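Glutamine synthetase (Helicobacter pylori, PDB 5ZLI) is a glutamine synthetase of the I-beta type, built from a beta-grasp domain and a larger catalytic domain, with twelve subunits in the assembly. Local coordinates at residues 82-90 against 239-250; 140-148 against 261-270. All blocks are in the same frame, centred on the assembly; numbering follows the deposited sequence.

Contact 1 sets a segment of the beta-grasp domain against helix 238-258 of the catalytic domain; contact 2 pairs two strands within the catalytic sheet. Their centres lie about 19 Å apart, and the chain joins them directly, since the helix of contact 1 leads into strand 262-264 of contact 2. They also touch: L248 CD1 packs on F265 CE2 at 3.5 Å, and V245 CG2 meets N140 ND2 at 3.7 Å. The helix thus carries polar and aromatic groups toward the beta-grasp side and apolar ones toward the sheet. Both contacts reach a second subunit. In glutamine synthetases the active sites form between neighbouring subunits.

Contact 1: residues 82-90 against 239-250; sequences VRYFIDPFS and VEAADNVQKLKY
With CG beside its backbone N (chi1 -68°) and the chain extended, K247 reaches from helix 239-250 to the backbone of R83, while a bend at chi3 (-67°) lays the R83 guanidinium across the helix near E240. K247 NZ donates to R83 O at 2.7 Å, tilted out of the carbonyl plane, and has a second acceptor in V213 O. Its CD passes over one face of the F85 ring, 4.1 Å from the centroid, a CH-pi contact. R83 NH2 forms a salt bridge with D243 OD2 at 3.1 Å (161° at the hydrogen). The oxygen lies in the guanidinium plane but is met from above the carboxylate plane; R83 NE adds a weak bond. E240 CB and CG cover one guanidinium face and V82 CG2 the other, while E240 OE2 turns back to D237 N. At the far end the edge of F89 points at the face of Y250 in an offset edge-to-face pair, centroids 5.4 Å apart. Y250 OH is directed at D87 OD2, though modelled too close to trust. R30 forms a salt bridge with D87 and a cation-pi contact with Y250, and R115 also binds D243. Strand and helix run nearly parallel with axes 11.7 Å apart, a gap spanned by long side chains. The arginines at D243 and D87 probably favour ionised carboxylates. The domain junction thus joins charge pairs to aromatic packing.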
loop_
_atom_site.group_PDB
_atom_site.type_symbol
_atom_site.label_atom_id
_atom_site.label_comp_id
_atom_site.label_asym_id
_atom_site.label_seq_id
_atom_site.Cartn_x
_atom_site.Cartn_y
_atom_site.Cartn_z
ATOM N N VAL B 82 -56.333 -15.487 11.934
ATOM C CA VAL B 82 -55.865 -16.132 13.152
ATOM C C VAL B 82 -54.357 -15.968 13.206
ATOM O O VAL B 82 -53.673 -15.966 12.175
ATOM C CB VAL B 82 -56.245 -17.627 13.244
ATOM C CG1 VAL B 82 -57.759 -17.786 13.358
ATOM C CG2 VAL B 82 -55.681 -18.395 12.055
ATOM N N ARG B 83 -53.845 -15.827 14.428
ATOM C CA ARG B 83 -52.418 -15.731 14.722
ATOM C C ARG B 83 -51.746 -14.579 13.981
ATOM O O ARG B 83 -50.520 -14.592 13.785
ATOM C CB ARG B 83 -51.705 -17.055 14.436
ATOM C CG ARG B 83 -52.157 -18.132 15.404
ATOM C CD ARG B 83 -51.479 -19.444 15.139
ATOM N NE ARG B 83 -51.908 -19.974 13.855
ATOM C CZ ARG B 83 -53.082 -20.548 13.642
ATOM N NH1 ARG B 83 -53.977 -20.665 14.628
ATOM N NH2 ARG B 83 -53.362 -20.993 12.429
ATOM N N TYR B 84 -52.519 -13.577 13.565
ATOM C CA TYR B 84 -51.904 -12.374 13.034
ATOM C C TYR B 84 -51.076 -11.701 14.132
ATOM O O TYR B 84 -51.136 -12.070 15.307
ATOM C CB TYR B 84 -52.950 -11.421 12.430
ATOM C CG TYR B 84 -54.123 -11.021 13.299
ATOM C CD1 TYR B 84 -53.975 -10.096 14.314
ATOM C CD2 TYR B 84 -55.398 -11.516 13.051
ATOM C CE1 TYR B 84 -55.043 -9.702 15.094
ATOM C CE2 TYR B 84 -56.495 -11.128 13.836
ATOM C CZ TYR B 84 -56.299 -10.213 14.856
ATOM O OH TYR B 84 -57.330 -9.789 15.651
ATOM N N PHE B 85 -50.209 -10.785 13.726
ATOM C CA PHE B 85 -49.354 -10.160 14.710
ATOM C C PHE B 85 -48.765 -8.900 14.129
ATOM O O PHE B 85 -48.565 -8.800 12.919
ATOM C CB PHE B 85 -48.250 -11.112 15.127
ATOM C CG PHE B 85 -47.363 -11.526 14.008
ATOM C CD1 PHE B 85 -47.777 -12.488 13.085
ATOM C CD2 PHE B 85 -46.075 -11.010 13.900
ATOM C CE1 PHE B 85 -46.928 -12.906 12.028
ATOM C CE2 PHE B 85 -45.224 -11.427 12.881
ATOM C CZ PHE B 85 -45.660 -12.374 11.936
ATOM N N ILE B 86 -48.469 -7.942 15.002
ATOM C CA ILE B 86 -47.748 -6.758 14.551
ATOM C C ILE B 86 -46.283 -7.102 14.321
ATOM O O ILE B 86 -45.597 -7.598 15.225
ATOM C CB ILE B 86 -47.889 -5.621 15.569
ATOM C CG1 ILE B 86 -49.326 -5.092 15.563
ATOM C CG2 ILE B 86 -46.862 -4.572 15.309
ATOM C CD1 ILE B 86 -49.584 -3.910 16.519
ATOM N N ASP B 87 -45.787 -6.802 13.127
ATOM C CA ASP B 87 -44.384 -7.046 12.820
ATOM C C ASP B 87 -43.501 -6.064 13.582
ATOM O O ASP B 87 -43.604 -4.844 13.354
ATOM C CB ASP B 87 -44.193 -6.945 11.312
ATOM C CG ASP B 87 -42.867 -7.496 10.847
ATOM O OD1 ASP B 87 -42.054 -7.876 11.700
ATOM O OD2 ASP B 87 -42.678 -7.637 9.616
ATOM N N PRO B 88 -42.615 -6.536 14.473
ATOM C CA PRO B 88 -41.790 -5.594 15.253
ATOM C C PRO B 88 -40.726 -4.914 14.427
ATOM O O PRO B 88 -40.341 -3.783 14.751
ATOM C CB PRO B 88 -41.163 -6.478 16.333
ATOM C CG PRO B 88 -41.084 -7.807 15.698
ATOM C CD PRO B 88 -42.312 -7.934 14.818
ATOM N N PHE B 89 -40.285 -5.542 13.332
ATOM C CA PHE B 89 -39.112 -5.054 12.624
ATOM C C PHE B 89 -39.436 -3.861 11.750
ATOM O O PHE B 89 -38.687 -2.881 11.763
ATOM C CB PHE B 89 -38.520 -6.155 11.750
ATOM C CG PHE B 89 -38.228 -7.408 12.482
ATOM C CD1 PHE B 89 -37.234 -7.430 13.449
ATOM C CD2 PHE B 89 -38.919 -8.576 12.194
ATOM C CE1 PHE B 89 -36.939 -8.598 14.145
ATOM C CE2 PHE B 89 -38.643 -9.749 12.879
ATOM C CZ PHE B 89 -37.649 -9.759 13.862
ATOM N N SER B 90 -40.565 -3.899 11.037
ATOM C CA SER B 90 -40.877 -2.840 10.084
ATOM C C SER B 90 -40.871 -1.478 10.767
ATOM O O SER B 90 -41.365 -1.319 11.887
ATOM C CB SER B 90 -42.225 -3.082 9.403
ATOM O OG SER B 90 -43.236 -3.287 10.361
ATOM N N VAL B 239 -51.779 -27.222 11.476
ATOM C CA VAL B 239 -51.527 -25.983 10.739
ATOM C C VAL B 239 -50.813 -24.961 11.629
ATOM O O VAL B 239 -49.787 -24.385 11.249
ATOM C CB VAL B 239 -52.845 -25.412 10.180
ATOM C CG1 VAL B 239 -52.608 -24.029 9.542
ATOM C CG2 VAL B 239 -53.536 -26.426 9.245
ATOM N N GLU B 240 -51.361 -24.717 12.823
ATOM C CA GLU B 240 -50.802 -23.730 13.744
ATOM C C GLU B 240 -49.345 -24.005 14.082
ATOM O O GLU B 240 -48.557 -23.070 14.243
ATOM C CB GLU B 240 -51.670 -23.688 15.004
ATOM C CG GLU B 240 -51.279 -22.730 16.069
ATOM C CD GLU B 240 -51.785 -23.222 17.389
ATOM O OE1 GLU B 240 -51.776 -22.448 18.370
ATOM O OE2 GLU B 240 -52.220 -24.397 17.431
ATOM N N ALA B 241 -48.960 -25.267 14.222
ATOM C CA ALA B 241 -47.545 -25.532 14.442
ATOM C C ALA B 241 -46.724 -25.088 13.238
ATOM O O ALA B 241 -45.740 -24.351 13.373
ATOM C CB ALA B 241 -47.325 -27.004 14.748
ATOM N N ALA B 242 -47.155 -25.477 12.044
ATOM C CA ALA B 242 -46.440 -25.086 10.846
ATOM C C ALA B 242 -46.448 -23.589 10.686
ATOM O O ALA B 242 -45.498 -23.021 10.124
ATOM C CB ALA B 242 -47.084 -25.730 9.619
ATOM N N ASP B 243 -47.521 -22.939 11.143
ATOM C CA ASP B 243 -47.560 -21.485 11.128
ATOM C C ASP B 243 -46.498 -20.884 12.029
ATOM O O ASP B 243 -45.767 -19.979 11.622
ATOM C CB ASP B 243 -48.927 -20.986 11.552
ATOM C CG ASP B 243 -49.881 -20.924 10.424
ATOM O OD1 ASP B 243 -49.577 -21.437 9.331
ATOM O OD2 ASP B 243 -50.932 -20.312 10.618
ATOM N N ASN B 244 -46.360 -21.410 13.243
ATOM C CA ASN B 244 -45.407 -20.798 14.152
ATOM C C ASN B 244 -43.995 -21.033 13.675
ATOM O O ASN B 244 -43.113 -20.216 13.932
ATOM C CB ASN B 244 -45.556 -21.369 15.564
ATOM C CG ASN B 244 -46.818 -20.935 16.239
ATOM O OD1 ASN B 244 -47.361 -19.872 15.945
ATOM N ND2 ASN B 244 -47.297 -21.752 17.153
ATOM N N VAL B 245 -43.785 -22.111 12.925
ATOM C CA VAL B 245 -42.482 -22.350 12.329
ATOM C C VAL B 245 -42.144 -21.237 11.345
ATOM O O VAL B 245 -41.044 -20.678 11.392
ATOM C CB VAL B 245 -42.447 -23.742 11.682
ATOM C CG1 VAL B 245 -41.238 -23.901 10.745
ATOM C CG2 VAL B 245 -42.485 -24.826 12.785
ATOM N N GLN B 246 -43.090 -20.865 10.464
ATOM C CA GLN B 246 -42.847 -19.723 9.570
ATOM C C GLN B 246 -42.483 -18.455 10.349
ATOM O O GLN B 246 -41.524 -17.762 10.000
ATOM C CB GLN B 246 -44.051 -19.436 8.652
ATOM C CG GLN B 246 -44.376 -20.487 7.592
ATOM C CD GLN B 246 -43.189 -20.873 6.689
ATOM O OE1 GLN B 246 -42.311 -21.623 7.110
ATOM N NE2 GLN B 246 -43.137 -20.318 5.475
ATOM N N LYS B 247 -43.244 -18.130 11.402
ATOM C CA LYS B 247 -42.935 -16.953 12.224
ATOM C C LYS B 247 -41.540 -17.062 12.846
ATOM O O LYS B 247 -40.733 -16.133 12.742
ATOM C CB LYS B 247 -43.975 -16.769 13.327
ATOM C CG LYS B 247 -45.386 -16.388 12.919
ATOM C CD LYS B 247 -46.111 -15.861 14.193
ATOM C CE LYS B 247 -47.625 -15.797 14.051
ATOM N NZ LYS B 247 -48.294 -15.243 15.238
ATOM N N LEU B 248 -41.277 -18.164 13.564
ATOM C CA LEU B 248 -39.970 -18.430 14.167
ATOM C C LEU B 248 -38.805 -18.260 13.184
ATOM O O LEU B 248 -37.810 -17.594 13.509
ATOM C CB LEU B 248 -39.973 -19.843 14.768
ATOM C CG LEU B 248 -38.819 -20.603 15.462
ATOM C CD1 LEU B 248 -37.768 -21.199 14.528
ATOM C CD2 LEU B 248 -38.125 -19.716 16.417
ATOM N N LYS B 249 -38.883 -18.883 11.994
ATOM C CA LYS B 249 -37.807 -18.722 11.005
ATOM C C LYS B 249 -37.575 -17.248 10.665
ATOM O O LYS B 249 -36.446 -16.754 10.703
ATOM C CB LYS B 249 -38.110 -19.536 9.734
ATOM C CG LYS B 249 -37.873 -21.074 9.841
ATOM C CD LYS B 249 -38.264 -21.776 8.534
ATOM C CE LYS B 249 -38.240 -23.323 8.658
ATOM N NZ LYS B 249 -38.784 -24.084 7.450
ATOM N N TYR B 250 -38.649 -16.523 10.400
ATOM C CA TYR B 250 -38.576 -15.089 10.149
ATOM C C TYR B 250 -37.960 -14.333 11.325
ATOM O O TYR B 250 -37.178 -13.402 11.129
ATOM C CB TYR B 250 -39.998 -14.599 9.866
ATOM C CG TYR B 250 -40.192 -13.122 9.730
ATOM C CD1 TYR B 250 -39.537 -12.393 8.750
ATOM C CD2 TYR B 250 -41.088 -12.445 10.571
ATOM C CE1 TYR B 250 -39.743 -11.016 8.612
ATOM C CE2 TYR B 250 -41.297 -11.055 10.443
ATOM C CZ TYR B 250 -40.620 -10.359 9.461
ATOM O OH TYR B 250 -40.818 -9.014 9.326
#

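Contact 2: residues 140-148 against 261-270; sequences NEFFIFDSI and KTATFMPKPL
F145 and T262, among the most covered residues, form a hydrogen-bonded antiparallel pair: F145 N to T262 O is 2.8 Å and T262 N to F145 O 3.0 Å. F143 and T264 repeat this two residues along, with the non-hydrogen-bonded pair I144 and A263 between them on the opposite face. F143 and F145 both hold CG beside the backbone N (chi1 -79° and -67°), which brings their rings to the loop at P269. P269 CG lies over the face of F143, 4.0 Å from its centroid, yet meets F145 at the ring edge, in plane. F145 CE2 rests on T264 CG2, at 3.7 Å. T262 OG1 hydrogen-bonds Y479 of one neighbouring subunit and F180 O of another. Beyond the F145-T262 pair K261 NZ reaches D146 OD1 at 3.0 Å in a salt bridge; at the other end T264 OG1 accepts from M266 N in an ST turn. On the face of I144 and A263, F142 CB sits over the F265 ring in a CH-pi contact. Strand 142-145 lies between 262-264 and 228-237, bonded to the latter through F142 and G229. F265 packs on V252 of helix 238-258, V161 of strand 156-162 touches F145, and D146 and S147 form a classic bulge opposite D162.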
loop_
_atom_site.group_PDB
_atom_site.type_symbol
_atom_site.label_atom_id
_atom_site.label_comp_id
_atom_site.label_asym_id
_atom_site.label_seq_id
_atom_site.Cartn_x
_atom_site.Cartn_y
_atom_site.Cartn_z
ATOM N N ASN B 140 -36.635 -26.324 15.782
ATOM C CA ASN B 140 -35.848 -25.974 14.592
ATOM C C ASN B 140 -34.497 -25.430 15.031
ATOM O O ASN B 140 -34.336 -24.233 15.278
ATOM C CB ASN B 140 -36.549 -24.957 13.702
ATOM C CG ASN B 140 -37.813 -25.484 13.094
ATOM O OD1 ASN B 140 -37.794 -26.059 12.004
ATOM N ND2 ASN B 140 -38.938 -25.260 13.778
ATOM N N GLU B 141 -33.511 -26.321 15.094
ATOM C CA GLU B 141 -32.127 -25.896 15.269
ATOM C C GLU B 141 -31.693 -25.040 14.082
ATOM O O GLU B 141 -32.095 -25.282 12.936
ATOM C CB GLU B 141 -31.199 -27.110 15.440
ATOM C CG GLU B 141 -31.604 -28.027 16.611
ATOM C CD GLU B 141 -30.738 -29.293 16.787
ATOM O OE1 GLU B 141 -30.181 -29.794 15.786
ATOM O OE2 GLU B 141 -30.695 -29.839 17.920
ATOM N N PHE B 142 -30.862 -24.038 14.374
ATOM C CA PHE B 142 -30.414 -23.065 13.392
ATOM C C PHE B 142 -28.993 -22.635 13.700
ATOM O O PHE B 142 -28.358 -23.117 14.631
ATOM C CB PHE B 142 -31.308 -21.846 13.372
ATOM C CG PHE B 142 -31.357 -21.125 14.681
ATOM C CD1 PHE B 142 -30.364 -20.245 15.040
ATOM C CD2 PHE B 142 -32.429 -21.314 15.532
ATOM C CE1 PHE B 142 -30.422 -19.581 16.248
ATOM C CE2 PHE B 142 -32.501 -20.654 16.699
ATOM C CZ PHE B 142 -31.485 -19.778 17.076
ATOM N N PHE B 143 -28.491 -21.740 12.869
ATOM C CA PHE B 143 -27.133 -21.242 12.955
ATOM C C PHE B 143 -27.167 -19.742 12.774
ATOM O O PHE B 143 -27.928 -19.215 11.960
ATOM C CB PHE B 143 -26.217 -21.825 11.879
ATOM C CG PHE B 143 -25.725 -23.201 12.166
ATOM C CD1 PHE B 143 -24.538 -23.394 12.875
ATOM C CD2 PHE B 143 -26.432 -24.306 11.720
ATOM C CE1 PHE B 143 -24.072 -24.665 13.148
ATOM C CE2 PHE B 143 -25.973 -25.587 11.979
ATOM C CZ PHE B 143 -24.789 -25.775 12.696
ATOM N N ILE B 144 -26.305 -19.058 13.480
ATOM C CA ILE B 144 -26.158 -17.639 13.294
ATOM C C ILE B 144 -24.727 -17.413 12.891
ATOM O O ILE B 144 -23.809 -17.657 13.676
ATOM C CB ILE B 144 -26.516 -16.849 14.540
ATOM C CG1 ILE B 144 -28.018 -17.027 14.790
ATOM C CG2 ILE B 144 -26.001 -15.397 14.382
ATOM C CD1 ILE B 144 -28.632 -16.023 15.741
ATOM N N PHE B 145 -24.530 -17.043 11.647
ATOM C CA PHE B 145 -23.204 -16.808 11.118
ATOM C C PHE B 145 -22.898 -15.311 11.036
ATOM O O PHE B 145 -23.773 -14.454 11.195
ATOM C CB PHE B 145 -23.084 -17.511 9.762
ATOM C CG PHE B 145 -23.121 -19.039 9.846
ATOM C CD1 PHE B 145 -22.234 -19.730 10.698
ATOM C CD2 PHE B 145 -24.009 -19.774 9.065
ATOM C CE1 PHE B 145 -22.240 -21.113 10.770
ATOM C CE2 PHE B 145 -24.023 -21.167 9.124
ATOM C CZ PHE B 145 -23.142 -21.835 9.974
ATOM N N ASP B 146 -21.614 -14.996 10.846
ATOM C CA ASP B 146 -21.209 -13.615 10.569
ATOM C C ASP B 146 -21.269 -13.302 9.087
ATOM O O ASP B 146 -21.621 -12.183 8.692
ATOM C CB ASP B 146 -19.792 -13.325 11.090
ATOM C CG ASP B 146 -19.683 -13.484 12.580
ATOM O OD1 ASP B 146 -20.691 -13.178 13.257
ATOM O OD2 ASP B 146 -18.603 -13.882 13.078
ATOM N N SER B 147 -20.909 -14.284 8.275
ATOM C CA SER B 147 -20.728 -14.094 6.854
ATOM C C SER B 147 -21.040 -15.377 6.108
ATOM O O SER B 147 -20.801 -16.485 6.593
ATOM C CB SER B 147 -19.287 -13.668 6.554
ATOM O OG SER B 147 -19.015 -13.647 5.156
ATOM N N ILE B 148 -21.557 -15.209 4.908
ATOM C CA ILE B 148 -21.731 -16.306 3.979
ATOM C C ILE B 148 -21.321 -15.764 2.616
ATOM O O ILE B 148 -21.642 -14.622 2.294
ATOM C CB ILE B 148 -23.170 -16.858 4.027
ATOM C CG1 ILE B 148 -23.459 -17.725 2.801
ATOM C CG2 ILE B 148 -24.146 -15.755 4.294
ATOM C CD1 ILE B 148 -22.540 -18.949 2.715
ATOM N N LYS B 261 -25.813 -9.863 11.531
ATOM C CA LYS B 261 -25.415 -11.236 11.202
ATOM C C LYS B 261 -26.342 -11.880 10.165
ATOM O O LYS B 261 -27.143 -11.212 9.500
ATOM C CB LYS B 261 -25.396 -12.076 12.486
ATOM C CG LYS B 261 -24.843 -11.340 13.718
ATOM C CD LYS B 261 -23.917 -12.188 14.504
ATOM C CE LYS B 261 -23.107 -11.372 15.473
ATOM N NZ LYS B 261 -21.903 -12.191 15.768
ATOM N N THR B 262 -26.243 -13.182 10.004
ATOM C CA THR B 262 -27.027 -13.853 8.981
ATOM C C THR B 262 -27.312 -15.251 9.481
ATOM O O THR B 262 -26.391 -15.951 9.904
ATOM C CB THR B 262 -26.293 -13.887 7.633
ATOM O OG1 THR B 262 -26.911 -14.858 6.772
ATOM C CG2 THR B 262 -24.801 -14.165 7.816
ATOM N N ALA B 263 -28.580 -15.627 9.477
ATOM C CA ALA B 263 -29.032 -16.890 10.035
ATOM C C ALA B 263 -29.290 -17.895 8.925
ATOM O O ALA B 263 -29.305 -17.550 7.751
ATOM C CB ALA B 263 -30.302 -16.666 10.855
ATOM N N THR B 264 -29.470 -19.157 9.306
ATOM C CA THR B 264 -29.926 -20.200 8.384
ATOM C C THR B 264 -30.516 -21.344 9.186
ATOM O O THR B 264 -30.035 -21.654 10.284
ATOM C CB THR B 264 -28.819 -20.784 7.466
ATOM O OG1 THR B 264 -29.276 -22.015 6.853
ATOM C CG2 THR B 264 -27.583 -21.080 8.229
ATOM N N PHE B 265 -31.575 -21.949 8.647
ATOM C CA PHE B 265 -32.027 -23.218 9.187
ATOM C C PHE B 265 -31.645 -24.410 8.304
ATOM O O PHE B 265 -32.156 -25.515 8.543
ATOM C CB PHE B 265 -33.518 -23.202 9.412
ATOM C CG PHE B 265 -33.978 -22.247 10.476
ATOM C CD1 PHE B 265 -34.011 -20.889 10.241
ATOM C CD2 PHE B 265 -34.485 -22.711 11.667
ATOM C CE1 PHE B 265 -34.493 -20.040 11.183
ATOM C CE2 PHE B 265 -34.967 -21.857 12.605
ATOM C CZ PHE B 265 -34.975 -20.535 12.375
ATOM N N MET B 266 -30.691 -24.232 7.355
ATOM C CA MET B 266 -30.336 -25.303 6.414
ATOM C C MET B 266 -29.714 -26.505 7.131
ATOM O O MET B 266 -28.934 -26.340 8.072
ATOM C CB MET B 266 -29.381 -24.783 5.320
ATOM C CG MET B 266 -27.919 -24.545 5.707
ATOM S SD MET B 266 -26.889 -23.833 4.380
ATOM C CE MET B 266 -26.812 -25.196 3.270
ATOM N N PRO B 267 -30.003 -27.724 6.672
ATOM C CA PRO B 267 -29.631 -28.929 7.454
ATOM C C PRO B 267 -28.143 -29.097 7.769
ATOM O O PRO B 267 -27.828 -29.477 8.891
ATOM C CB PRO B 267 -30.184 -30.073 6.590
ATOM C CG PRO B 267 -31.229 -29.452 5.758
ATOM C CD PRO B 267 -30.819 -28.059 5.504
ATOM N N LYS B 268 -27.219 -28.921 6.811
ATOM C CA LYS B 268 -25.792 -29.186 7.040
ATOM C C LYS B 268 -24.890 -28.129 6.389
ATOM O O LYS B 268 -24.373 -28.323 5.283
ATOM C CB LYS B 268 -25.446 -30.589 6.539
ATOM C CG LYS B 268 -24.071 -31.122 6.909
ATOM C CD LYS B 268 -24.049 -31.647 8.333
ATOM C CE LYS B 268 -23.031 -32.725 8.499
ATOM N NZ LYS B 268 -22.985 -33.058 9.918
ATOM N N PRO B 269 -24.661 -26.983 7.068
ATOM C CA PRO B 269 -23.720 -25.981 6.525
ATOM C C PRO B 269 -22.253 -26.275 6.775
ATOM O O PRO B 269 -21.396 -25.826 6.014
ATOM C CB PRO B 269 -24.117 -24.692 7.249
ATOM C CG PRO B 269 -24.703 -25.150 8.533
ATOM C CD PRO B 269 -25.427 -26.447 8.217
ATOM N N LEU B 270 -21.930 -27.007 7.827
ATOM C CA LEU B 270 -20.543 -27.265 8.179
ATOM C C LEU B 270 -20.287 -28.747 8.017
ATOM O O LEU B 270 -20.971 -29.564 8.641
ATOM C CB LEU B 270 -20.240 -26.852 9.619
ATOM C CG LEU B 270 -20.574 -25.421 10.019
ATOM C CD1 LEU B 270 -20.385 -25.250 11.512
ATOM C CD2 LEU B 270 -19.691 -24.486 9.271
#